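Local coordinates for computationally designed four-helix bundle protein (Synthetic construct, PDB 3U3B) that is of unknown function but was computationally redesigned as a hyperthermostable four-helix bundle, apparently related to Hpt domains, at residues T98-L101 / D102-V105; L71-K74 / M75-E79. All blocks are in the same frame, centred on the assembly; numbering follows the deposited sequence.

Interaction 1 of 2, residues T98-L101 / D102-V105; sequences TREL and DKKV
K104 and L101 make the shortest backbone hydrogen bond here: K104 N donates to L101 O at 2.7 Å. The span is only three residues, so the chain is winding tighter as the helix gives out. Two residues earlier, D102 N still makes the i to i+4 bond of a regular helix, reaching T98 O at 3.0 Å. Between these two, K103 N is divided over R99 O and E100 O, both bonds weak. These same donor residues belong to a type I beta turn that runs from D102 to V105.

Side chains add a looser polar layer. D102 lies alongside T98, and its CG, beside its own backbone N (chi1 -73°), is folded back along the helix. From there OD2 takes a 2.6 Å hydrogen bond from a water, which in turn accepts one of 2.9 Å from R99 NH1 in the plane of the guanidinium. The water thus joins two opposite charges whose nearest atoms, NH1 and OD2, stay 4.8 Å apart. K103 runs out fully extended over E100, whose bend at chi2 (63°) lifts the carboxylate toward it; E100 OE1 and K103 NZ form a long salt bridge of 4.0 Å.

Apolar contact is slight: L101 CD1 meets K104 CG at 4.2 Å, the two side chains crossing at about a right angle. Inward, L101 packs on L15, K16 and I19 of helix 3-30, with T98 also on I19, while E100 bonds weakly to S60 at the start of helix 59-76.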
ATOM      1  N   THR A  98      -3.109  -0.142   7.497  1.00 26.95           N
ATOM      2  CA  THR A  98      -3.576   1.032   8.204  1.00 28.62           C
ATOM      3  C   THR A  98      -3.707   0.760   9.703  1.00 30.89           C
ATOM      4  O   THR A  98      -3.317   1.604  10.522  1.00 33.16           O
ATOM      5  CB  THR A  98      -4.916   1.516   7.655  1.00 32.48           C
ATOM      6  OG1 THR A  98      -4.716   2.040   6.351  1.00 29.21           O
ATOM      7  CG2 THR A  98      -5.474   2.617   8.496  1.00 37.48           C
ATOM      8  N   ARG A  99      -4.253  -0.400  10.069  1.00 29.98           N
ATOM      9  CA  ARG A  99      -4.400  -0.722  11.489  1.00 31.81           C
ATOM     10  C   ARG A  99      -3.025  -0.856  12.149  1.00 36.42           C
ATOM     11  O   ARG A  99      -2.787  -0.314  13.242  1.00 40.41           O
ATOM     12  CB  ARG A  99      -5.174  -2.023  11.704  1.00 30.00           C
ATOM     13  CG  ARG A  99      -6.645  -1.956  11.280  1.00 28.57           C
ATOM     14  CD  ARG A  99      -7.407  -0.906  12.040  1.00 29.31           C
ATOM     15  NE  ARG A  99      -8.866  -1.010  11.827  1.00 28.95           N
ATOM     16  CZ  ARG A  99      -9.776  -0.378  12.567  1.00 30.81           C
ATOM     17  NH1 ARG A  99      -9.390   0.400  13.574  1.00 33.02           N
ATOM     18  NH2 ARG A  99     -11.074  -0.524  12.328  1.00 30.53           N
ATOM     19  N   GLU A 100      -2.151  -1.618  11.503  1.00 39.84           N
ATOM     20  CA  GLU A 100      -0.838  -1.929  12.070  1.00 44.43           C
ATOM     21  C   GLU A 100      -0.060  -0.642  12.269  1.00 43.88           C
ATOM     22  O   GLU A 100       0.673  -0.475  13.248  1.00 48.11           O
ATOM     23  CB  GLU A 100      -0.074  -2.887  11.149  1.00 50.79           C
ATOM     24  CG  GLU A 100       1.186  -3.457  11.766  1.00 63.05           C
ATOM     25  CD  GLU A 100       0.895  -4.304  12.990  1.00 73.17           C
ATOM     26  OE1 GLU A 100      -0.115  -5.044  12.972  1.00 71.21           O
ATOM     27  OE2 GLU A 100       1.670  -4.218  13.969  1.00 81.35           O
ATOM     28  N   LEU A 101      -0.233   0.279  11.336  1.00 38.15           N
ATOM     29  CA  LEU A 101       0.435   1.554  11.402  1.00 40.32           C
ATOM     30  C   LEU A 101      -0.111   2.371  12.554  1.00 40.81           C
ATOM     31  O   LEU A 101       0.643   3.014  13.281  1.00 41.07           O
ATOM     32  CB  LEU A 101       0.242   2.297  10.087  1.00 43.93           C
ATOM     33  CG  LEU A 101       1.053   3.577   9.983  1.00 52.78           C
ATOM     34  CD1 LEU A 101       2.559   3.259  10.062  1.00 57.20           C
ATOM     35  CD2 LEU A 101       0.709   4.298   8.701  1.00 55.25           C
ATOM     36  N   ASP A 102      -1.425   2.338  12.729  1.00 41.82           N
ATOM     37  CA  ASP A 102      -2.088   3.105  13.787  1.00 45.64           C
ATOM     38  C   ASP A 102      -1.454   2.833  15.142  1.00 52.69           C
ATOM     39  O   ASP A 102      -1.502   3.671  16.050  1.00 56.00           O
ATOM     40  CB  ASP A 102      -3.581   2.757  13.837  1.00 48.69           C
ATOM     41  CG  ASP A 102      -4.360   3.337  12.665  1.00 58.54           C
ATOM     42  OD1 ASP A 102      -3.734   3.955  11.772  1.00 65.40           O
ATOM     43  OD2 ASP A 102      -5.601   3.162  12.632  1.00 62.20           O
ATOM     44  N   LYS A 103      -0.865   1.653  15.270  1.00 57.44           N
ATOM     45  CA  LYS A 103      -0.200   1.249  16.497  1.00 65.80           C
ATOM     46  C   LYS A 103       1.163   1.915  16.702  1.00 64.19           C
ATOM     47  O   LYS A 103       1.829   1.658  17.714  1.00 68.42           O
ATOM     48  CB  LYS A 103      -0.012  -0.264  16.492  1.00 67.82           C
ATOM     49  CG  LYS A 103      -1.302  -1.042  16.526  1.00 66.59           C
ATOM     50  CD  LYS A 103      -0.995  -2.520  16.494  1.00 70.73           C
ATOM     51  CE  LYS A 103      -2.245  -3.361  16.622  1.00 76.39           C
ATOM     52  NZ  LYS A 103      -1.918  -4.811  16.503  1.00 82.97           N
ATOM     53  N   LYS A 104       1.573   2.770  15.762  1.00 56.85           N
ATOM     54  CA  LYS A 104       2.859   3.468  15.864  1.00 68.54           C
ATOM     55  C   LYS A 104       2.716   4.844  16.519  1.00 82.76           C
ATOM     56  O   LYS A 104       3.697   5.420  17.002  1.00 95.47           O
ATOM     57  CB  LYS A 104       3.513   3.602  14.487  1.00 56.45           C
ATOM     58  CG  LYS A 104       3.927   2.276  13.865  1.00 59.59           C
ATOM     59  CD  LYS A 104       4.686   1.451  14.883  1.00 68.69           C
ATOM     60  CE  LYS A 104       5.017   0.068  14.383  1.00 74.97           C
ATOM     61  NZ  LYS A 104       5.855  -0.641  15.409  1.00 84.61           N
ATOM     62  N   VAL A 105       1.494   5.368  16.537  1.00 98.09           N
ATOM     63  CA  VAL A 105       1.184   6.552  17.340  1.00103.13           C
ATOM     64  C   VAL A 105       0.278   6.201  18.522  1.00103.48           C
ATOM     65  O   VAL A 105      -0.831   5.687  18.347  1.00 98.84           O
ATOM     66  CB  VAL A 105       0.522   7.667  16.493  1.00102.60           C
ATOM     67  CG1 VAL A 105      -0.573   8.381  17.297  1.00104.36           C
ATOM     68  CG2 VAL A 105       1.578   8.655  16.032  1.00104.99           C
TER
HETATM   69  O   HOH W   1      -6.858   1.619  14.302  1.00 40.73           O

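Interaction 2 of 2, residues L71-K74 / M75-E79; sequences LVDK and MLNSE
M75 folds its terminal methyl back onto L71 and V72, one turn earlier on helix 59-76, and this is the tightly packed side of the contact. The bend at chi3 (-145°) brings CE to 3.4 Å from L71 CG, but any tightness there is doubtful because L71 has two conformers; V72 CG2 lies farther off, at 4.3 Å from CE. L86 and V90 of helix 84-102 touch both L71 and M75, and W39 of helix 36-56 touches M75 too. Replacing M75 by an alanine would remove the sulfur and methyl, and is likely to leave a gap facing L71, W39, L86 and V90.

The solvent side is polar and looser. K74 NZ meets E79 OE2 at 2.8 Å in a salt bridge, approaching from above the carboxylate plane, but E79 is poorly ordered. On the backbone, E79 N bonds K74 O at 2.8 Å, spanning five residues, one more than a regular helical bond. N77, the first residue to leave helical geometry, keeps its N on D73 O at 3.0 Å, and its ND2 adds a weak bond to the same oxygen.

Backbone and side-chain amides thus supply donors to D73 O and K74 O, carbonyls in the final turn, while apolar contacts hold the inner face.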
ATOM      1  N   LEU A  71       1.287  -9.360  -5.062  1.00 31.23           N
ATOM      2  CA  LEU A  71       0.005  -9.535  -5.736  0.52 30.69           C
ATOM      3  C   LEU A  71      -0.124  -8.568  -6.907  1.00 30.01           C
ATOM      4  O   LEU A  71      -0.499  -8.967  -8.007  1.00 30.18           O
ATOM      5  CB  LEU A  71      -1.150  -9.326  -4.751  0.52 31.32           C
ATOM      6  CG  LEU A  71      -2.532  -9.787  -5.219  0.52 37.46           C
ATOM      7  CD1 LEU A  71      -2.544 -11.277  -5.549  0.52 39.86           C
ATOM      8  CD2 LEU A  71      -3.555  -9.474  -4.145  0.52 39.13           C
ATOM      9  N   VAL A  72       0.212  -7.304  -6.682  1.00 29.58           N
ATOM     10  CA  VAL A  72       0.094  -6.332  -7.747  1.00 29.17           C
ATOM     11  C   VAL A  72       1.086  -6.637  -8.864  1.00 31.79           C
ATOM     12  O   VAL A  72       0.748  -6.539 -10.048  1.00 34.18           O
ATOM     13  CB  VAL A  72       0.224  -4.889  -7.232  1.00 28.24           C
ATOM     14  CG1 VAL A  72       0.153  -3.931  -8.398  1.00 28.85           C
ATOM     15  CG2 VAL A  72      -0.893  -4.589  -6.275  1.00 25.34           C
ATOM     16  N   ASP A  73       2.304  -7.045  -8.520  1.00 31.27           N
ATOM     17  CA  ASP A  73       3.230  -7.423  -9.573  1.00 32.93           C
ATOM     18  C   ASP A  73       2.684  -8.536 -10.503  1.00 36.03           C
ATOM     19  O   ASP A  73       2.826  -8.458 -11.746  1.00 35.48           O
ATOM     20  CB  ASP A  73       4.574  -7.835  -8.994  1.00 37.66           C
ATOM     21  CG  ASP A  73       5.609  -8.018 -10.072  1.00 48.41           C
ATOM     22  OD1 ASP A  73       5.923  -7.017 -10.754  1.00 51.61           O
ATOM     23  OD2 ASP A  73       6.104  -9.150 -10.247  1.00 54.05           O
ATOM     24  N   LYS A  74       2.084  -9.572  -9.920  1.00 37.83           N
ATOM     25  CA  LYS A  74       1.442 -10.640 -10.703  1.00 40.98           C
ATOM     26  C   LYS A  74       0.374 -10.092 -11.671  1.00 40.94           C
ATOM     27  O   LYS A  74       0.263 -10.556 -12.810  1.00 43.24           O
ATOM     28  CB  LYS A  74       0.827 -11.705  -9.781  1.00 42.23           C
ATOM     29  CG  LYS A  74       1.837 -12.693  -9.179  1.00 51.09           C
ATOM     30  CD  LYS A  74       1.109 -13.729  -8.305  1.00 60.33           C
ATOM     31  CE  LYS A  74       2.036 -14.511  -7.350  1.00 69.48           C
ATOM     32  NZ  LYS A  74       2.773 -15.661  -7.975  1.00 75.93           N
ATOM     33  N   MET A  75      -0.391  -9.096 -11.221  1.00 39.41           N
ATOM     34  CA  MET A  75      -1.402  -8.453 -12.068  1.00 40.79           C
ATOM     35  C   MET A  75      -0.789  -7.671 -13.226  1.00 39.09           C
ATOM     36  O   MET A  75      -1.315  -7.676 -14.341  1.00 42.17           O
ATOM     37  CB  MET A  75      -2.254  -7.496 -11.248  1.00 41.80           C
ATOM     38  CG  MET A  75      -2.989  -8.146 -10.111  1.00 43.61           C
ATOM     39  SD  MET A  75      -3.888  -6.914  -9.159  1.00 50.63           S
ATOM     40  CE  MET A  75      -3.736  -7.585  -7.523  1.00 40.57           C
ATOM     41  N   LEU A  76       0.312  -6.980 -12.946  1.00 35.71           N
ATOM     42  CA  LEU A  76       1.025  -6.188 -13.950  1.00 34.33           C
ATOM     43  C   LEU A  76       1.699  -7.007 -15.039  1.00 37.89           C
ATOM     44  O   LEU A  76       1.760  -6.595 -16.200  1.00 42.25           O
ATOM     45  CB  LEU A  76       2.083  -5.310 -13.266  1.00 36.17           C
ATOM     46  CG  LEU A  76       1.479  -4.168 -12.455  1.00 36.05           C
ATOM     47  CD1 LEU A  76       2.573  -3.330 -11.784  1.00 38.95           C
ATOM     48  CD2 LEU A  76       0.597  -3.318 -13.390  1.00 36.62           C
ATOM     49  N   ASN A  77       2.234  -8.158 -14.666  1.00 46.64           N
ATOM     50  CA  ASN A  77       2.920  -9.003 -15.613  1.00 56.79           C
ATOM     51  C   ASN A  77       2.051 -10.202 -16.000  1.00 60.97           C
ATOM     52  O   ASN A  77       2.544 -11.316 -16.198  1.00 64.49           O
ATOM     53  CB  ASN A  77       4.276  -9.404 -15.041  1.00 56.50           C
ATOM     54  CG  ASN A  77       5.196  -8.190 -14.828  1.00 57.54           C
ATOM     55  OD1 ASN A  77       5.661  -7.582 -15.798  1.00 62.06           O
ATOM     56  ND2 ASN A  77       5.461  -7.839 -13.570  1.00 52.22           N
ATOM     57  N   SER A  78       0.749  -9.910 -16.123  1.00 67.14           N
ATOM     58  CA  SER A  78      -0.309 -10.841 -16.551  1.00 68.31           C
ATOM     59  C   SER A  78      -0.176 -12.292 -16.092  1.00 68.20           C
ATOM     60  O   SER A  78      -0.440 -13.211 -16.866  1.00 70.80           O
ATOM     61  CB  SER A  78      -0.448 -10.811 -18.081  1.00 74.28           C
ATOM     62  OG  SER A  78      -0.453  -9.480 -18.571  1.00 75.19           O
ATOM     63  N   GLU A  79       0.185 -12.496 -14.828  1.00 69.40           N
ATOM     64  CA  GLU A  79       0.315 -13.843 -14.275  1.00 77.23           C
ATOM     65  C   GLU A  79      -1.034 -14.374 -13.751  1.00 76.68           C
ATOM     66  O   GLU A  79      -1.255 -15.588 -13.721  1.00 83.69           O
ATOM     67  CB  GLU A  79       1.385 -13.875 -13.176  1.00 81.14           C
ATOM     68  CG  GLU A  79       1.603 -15.256 -12.568  1.00 90.10           C
ATOM     69  CD  GLU A  79       2.810 -15.316 -11.653  1.00 94.38           C
ATOM     70  OE1 GLU A  79       3.775 -14.550 -11.881  1.00 98.06           O
ATOM     71  OE2 GLU A  79       2.792 -16.131 -10.704  1.00 94.06           O
TER

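In the fold
Both interactions are worked examples of how a helix finishes in a four-helix bundle, and they do so in successive helices, 59-76 and 84-102. Their centres lie 27 Å apart on opposite sides of the chain's centre, with no direct touch. Interaction 1 is a surface contact near the C-terminus of the model, mostly backbone bonds and loosely paired charges, with L101 as its buried residue. Interaction 2 is partly buried and two-sided, apolar where V72 and M75 face the core and charged where K74 faces outward. The exit differs as well: 98-105 ends in a beta turn at D102 to V105, where the model stops, whereas 71-79 leads into the loop before the next helix.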